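Local atomic coordinates of putative electron transport related protein (Corynebacterium diphtheriae, PDB entry 4PQ1), a protein that probably acts as a thioredoxin-like, DsbF-type thiol-disulfide oxidoreductase, exchanging electrons through a redox-active pair of cysteines. Residues Q54-A57 and P58-S61; I106-P109 and P110-A114. All coordinates share one frame; numbering follows the deposited sequence.

How the contacts relate
Both contacts are local, each made within one continuous run of chain, and both bring the chain off the strands of the central sheet and into a helix. Contact 1 follows strand 46-52 and forms the start of helix 57-61; contact 2 follows strand 105-107, one of the two outermost strands of the sheet, and leads into helix 113-116. Each is partly buried: in contact 1 the two cysteines lie inside while Trp55, Ala57, Arg60 and Ser61 are exposed, whereas in contact 2 Asp108, Phe111 and Thr113 are buried and the prolines lie further out. A covalent disulfide and an arginine shape 54-61; a carboxylate organises 106-114. Their centres are about 17 Å apart.

Contact 1. Residues Q54-A57 and P58-S61; sequences QWCA and PCRS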
loop_
_atom_site.group_PDB
_atom_site.type_symbol
_atom_site.label_atom_id
_atom_site.label_comp_id
_atom_site.label_asym_id
_atom_site.label_seq_id
_atom_site.Cartn_x
_atom_site.Cartn_y
_atom_site.Cartn_z
ATOM N N GLN A 54 -11.202 -7.879 1.334
ATOM C CA GLN A 54 -11.413 -9.158 2.022
ATOM C C GLN A 54 -11.904 -10.251 1.073
ATOM O O GLN A 54 -11.792 -11.432 1.384
ATOM C CB GLN A 54 -12.387 -8.990 3.195
ATOM C CG GLN A 54 -13.749 -8.443 2.820
ATOM C CD GLN A 54 -14.663 -9.500 2.235
ATOM O OE1 GLN A 54 -14.804 -10.594 2.789
ATOM N NE2 GLN A 54 -15.275 -9.185 1.095
ATOM N N TRP A 55 -12.436 -9.849 -0.078
ATOM C CA TRP A 55 -12.978 -10.765 -1.086
ATOM C C TRP A 55 -11.869 -11.443 -1.883
ATOM O O TRP A 55 -12.115 -12.284 -2.751
ATOM C CB TRP A 55 -13.903 -9.996 -2.039
ATOM C CG TRP A 55 -13.230 -8.753 -2.521
ATOM C CD1 TRP A 55 -13.364 -7.486 -2.008
ATOM C CD2 TRP A 55 -12.272 -8.660 -3.577
ATOM N NE1 TRP A 55 -12.566 -6.612 -2.705
ATOM C CE2 TRP A 55 -11.878 -7.311 -3.664
ATOM C CE3 TRP A 55 -11.712 -9.586 -4.462
ATOM C CZ2 TRP A 55 -10.941 -6.872 -4.594
ATOM C CZ3 TRP A 55 -10.793 -9.145 -5.384
ATOM C CH2 TRP A 55 -10.412 -7.803 -5.444
ATOM N N CYS A 56 -10.641 -11.059 -1.565
ATOM C CA CYS A 56 -9.475 -11.328 -2.382
ATOM C C CYS A 56 -8.568 -12.353 -1.714
ATOM O O CYS A 56 -7.967 -12.075 -0.679
ATOM C CB CYS A 56 -8.757 -10.002 -2.633
ATOM S SG CYS A 56 -7.036 -10.063 -3.047
ATOM N N ALA A 57 -8.484 -13.548 -2.291
ATOM C CA ALA A 57 -7.807 -14.655 -1.624
ATOM C C ALA A 57 -6.304 -14.382 -1.418
ATOM O O ALA A 57 -5.800 -14.590 -0.313
ATOM C CB ALA A 57 -8.023 -15.962 -2.390
ATOM N N PRO A 58 -5.585 -13.915 -2.456
ATOM C CA PRO A 58 -4.191 -13.532 -2.174
ATOM C C PRO A 58 -4.052 -12.487 -1.072
ATOM O O PRO A 58 -3.125 -12.577 -0.268
ATOM C CB PRO A 58 -3.716 -12.978 -3.504
ATOM C CG PRO A 58 -4.485 -13.747 -4.495
ATOM C CD PRO A 58 -5.858 -13.872 -3.902
ATOM N N CYS A 59 -4.952 -11.515 -1.014
ATOM C CA CYS A 59 -4.870 -10.507 0.035
ATOM C C CYS A 59 -4.958 -11.147 1.419
ATOM O O CYS A 59 -4.141 -10.840 2.282
ATOM C CB CYS A 59 -5.955 -9.448 -0.159
ATOM S SG CYS A 59 -5.912 -8.749 -1.836
ATOM N N ARG A 60 -5.932 -12.042 1.617
ATOM C CA ARG A 60 -6.085 -12.798 2.874
ATOM C C ARG A 60 -4.821 -13.591 3.217
ATOM O O ARG A 60 -4.353 -13.606 4.362
ATOM C CB ARG A 60 -7.292 -13.752 2.783
ATOM C CG ARG A 60 -8.633 -13.036 2.533
ATOM C CD ARG A 60 -9.866 -13.930 2.741
ATOM N NE ARG A 60 -9.925 -15.049 1.803
ATOM C CZ ARG A 60 -10.561 -15.014 0.631
ATOM N NH1 ARG A 60 -11.187 -13.908 0.240
ATOM N NH2 ARG A 60 -10.570 -16.081 -0.161
ATOM N N SER A 61 -4.283 -14.253 2.199
ATOM C CA SER A 61 -3.042 -15.007 2.285
ATOM C C SER A 61 -1.828 -14.173 2.739
ATOM O O SER A 61 -1.050 -14.616 3.583
ATOM C CB SER A 61 -2.771 -15.635 0.913
ATOM O OG SER A 61 -1.478 -16.184 0.824
HETATM O O HOH W 1 -11.915 -15.569 -2.354
#
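Arg60 reaches back from the first turn of helix 57-61 to the chain ahead of it, and its NH1 donates to Gln54 O at 2.8 Å. The N-H...O angle is 154°, and the carbonyl oxygen sits in the guanidinium plane, while NH1 itself is tilted somewhat from the carbonyl plane of Gln54. A bend at chi3 folds the arginine chain over toward residues 54-57 instead of letting it run out straight. The other terminal nitrogen, NH2, gives a hydrogen to a water at 2.6 Å, and that water donates weakly to Trp55 O. Ala57 CA lies over one face of the guanidinium, toward its rim, and Ala57 CB comes within 3.4 Å of NH2.

Two backbone bonds start the helix: Arg60 N to Cys56 O at 3.1 Å and Ser61 N to Ala57 O at 3.0 Å. Cys56 therefore stands at the N-cap. The sulfur of Cys56, turned beside its own carbonyl carbon, is bonded to Cys59 SG at 2.1 Å. The disulfide has a chi3 of 69°. Three residues apart, the cysteines are joined across the first turn, and Pro58 CD packs 4.1 Å from Cys56 SG. Further out, the Trp55 ring has Cys56 CB over one face while its NE1 bonds to Val84 O, and Ser61 OG is held by Glu144.

Cys59 also packs against Val125, and Arg60 against Phe95 of helix 89-98. The sequence Cys-Ala-Pro-Cys at a helix start, preceded by tryptophan and following a central strand, matches the CxxC motif of the thioredoxin fold and is probably this protein's redox site, captured here with its disulfide formed, in the oxidised state.

Contact 2. Residues I106-P109 and P110-A114; sequences IYDP and PFKTA
The carboxylate of Asp108 approaches the Phe111 ring at its edge, with OD2 3.9 Å from CD1, while Ala114 CB sits 3.8 Å above the centre of one ring face. On the strand side, Pro109 CD lies over one face of the Tyr107 ring, offset toward the rim; Tyr107 OH bonds to Asp86 O.

Asp108 does most of the polar work. A chi1 of 176° turns its carboxylate away from the backbone N and over the turn toward helix 113-116. OD1 uses its syn lone pair to accept from Lys112 N at 2.9 Å. Asp108 OD2 takes two bonds from Thr113. Thr113 N donates to OD2 at 2.9 Å from the syn side. Thr113 OG1 donates to OD2 at 2.7 Å from above the carboxylate plane. In the thioredoxin-like fold this is the exit from edge strand 105-107, where a type I beta turn, Asp108 to Phe111, redirects the chain.

That turn is closed by Phe111 N donating to Asp108 O at 3.0 Å. Pro109 and Pro110 fill its middle side by side, their direct linkage bringing Pro109 CB 3.4 Å from Pro110 CD. Phe111 and Thr113 both rest on Ile82 of strand 77-83.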
loop_
_atom_site.group_PDB
_atom_site.type_symbol
_atom_site.label_atom_id
_atom_site.label_comp_id
_atom_site.label_asym_id
_atom_site.label_seq_id
_atom_site.Cartn_x
_atom_site.Cartn_y
_atom_site.Cartn_z
ATOM N N ILE A 106 -7.319 3.199 3.876
ATOM C CA ILE A 106 -8.228 4.105 3.204
ATOM C C ILE A 106 -9.361 3.301 2.584
ATOM O O ILE A 106 -9.119 2.334 1.855
ATOM C CB ILE A 106 -7.512 4.921 2.126
ATOM C CG1 ILE A 106 -6.454 5.812 2.777
ATOM C CG2 ILE A 106 -8.515 5.726 1.321
ATOM C CD1 ILE A 106 -5.755 6.693 1.801
ATOM N N TYR A 107 -10.600 3.679 2.878
ATOM C CA TYR A 107 -11.735 2.996 2.265
ATOM C C TYR A 107 -12.042 3.579 0.891
ATOM O O TYR A 107 -12.586 4.677 0.769
ATOM C CB TYR A 107 -12.965 3.069 3.175
ATOM C CG TYR A 107 -14.149 2.305 2.638
ATOM C CD1 TYR A 107 -14.119 0.922 2.546
ATOM C CD2 TYR A 107 -15.300 2.969 2.219
ATOM C CE1 TYR A 107 -15.204 0.217 2.050
ATOM C CE2 TYR A 107 -16.373 2.280 1.724
ATOM C CZ TYR A 107 -16.323 0.904 1.642
ATOM O OH TYR A 107 -17.398 0.208 1.148
ATOM N N ASP A 108 -11.711 2.826 -0.152
ATOM C CA ASP A 108 -11.757 3.370 -1.503
ATOM C C ASP A 108 -12.316 2.317 -2.459
ATOM O O ASP A 108 -11.572 1.737 -3.249
ATOM C CB ASP A 108 -10.328 3.851 -1.906
ATOM C CG ASP A 108 -10.226 4.364 -3.342
ATOM O OD1 ASP A 108 -11.254 4.657 -3.994
ATOM O OD2 ASP A 108 -9.074 4.483 -3.825
ATOM N N PRO A 109 -13.639 2.062 -2.388
ATOM C CA PRO A 109 -14.211 0.960 -3.184
ATOM C C PRO A 109 -13.873 1.008 -4.687
ATOM O O PRO A 109 -13.628 -0.058 -5.254
ATOM C CB PRO A 109 -15.722 1.111 -2.966
ATOM C CG PRO A 109 -15.844 1.803 -1.648
ATOM C CD PRO A 109 -14.656 2.738 -1.561
ATOM N N PRO A 110 -13.848 2.200 -5.321
ATOM C CA PRO A 110 -13.591 2.111 -6.763
ATOM C C PRO A 110 -12.120 2.360 -7.125
ATOM O O PRO A 110 -11.789 2.496 -8.301
ATOM C CB PRO A 110 -14.478 3.211 -7.332
ATOM C CG PRO A 110 -14.454 4.265 -6.269
ATOM C CD PRO A 110 -14.343 3.539 -4.942
ATOM N N PHE A 111 -11.268 2.423 -6.110
ATOM C CA PHE A 111 -9.830 2.530 -6.285
ATOM C C PHE A 111 -9.445 3.809 -7.049
ATOM O O PHE A 111 -8.620 3.789 -7.955
ATOM C CB PHE A 111 -9.297 1.254 -6.969
ATOM C CG PHE A 111 -7.807 1.033 -6.782
ATOM C CD1 PHE A 111 -7.054 1.882 -5.980
ATOM C CD2 PHE A 111 -7.180 -0.073 -7.341
ATOM C CE1 PHE A 111 -5.710 1.674 -5.808
ATOM C CE2 PHE A 111 -5.821 -0.292 -7.149
ATOM C CZ PHE A 111 -5.089 0.581 -6.391
ATOM N N LYS A 112 -10.048 4.923 -6.646
ATOM C CA LYS A 112 -9.767 6.195 -7.265
ATOM C C LYS A 112 -8.319 6.595 -6.976
ATOM O O LYS A 112 -7.701 7.335 -7.749
ATOM C CB LYS A 112 -10.746 7.267 -6.773
ATOM C CG LYS A 112 -12.130 7.193 -7.417
ATOM C CD LYS A 112 -13.093 8.190 -6.781
ATOM C CE LYS A 112 -14.428 8.207 -7.513
ATOM N NZ LYS A 112 -14.275 8.492 -8.971
ATOM N N THR A 113 -7.783 6.076 -5.872
ATOM C CA THR A 113 -6.403 6.332 -5.450
ATOM C C THR A 113 -5.381 5.922 -6.507
ATOM O O THR A 113 -4.274 6.465 -6.566
ATOM C CB THR A 113 -6.080 5.581 -4.141
ATOM O OG1 THR A 113 -6.957 6.028 -3.111
ATOM C CG2 THR A 113 -4.664 5.850 -3.693
ATOM N N ALA A 114 -5.754 4.967 -7.350
ATOM C CA ALA A 114 -4.843 4.487 -8.384
ATOM C C ALA A 114 -4.382 5.645 -9.261
ATOM O O ALA A 114 -3.251 5.658 -9.736
ATOM C CB ALA A 114 -5.509 3.406 -9.230
#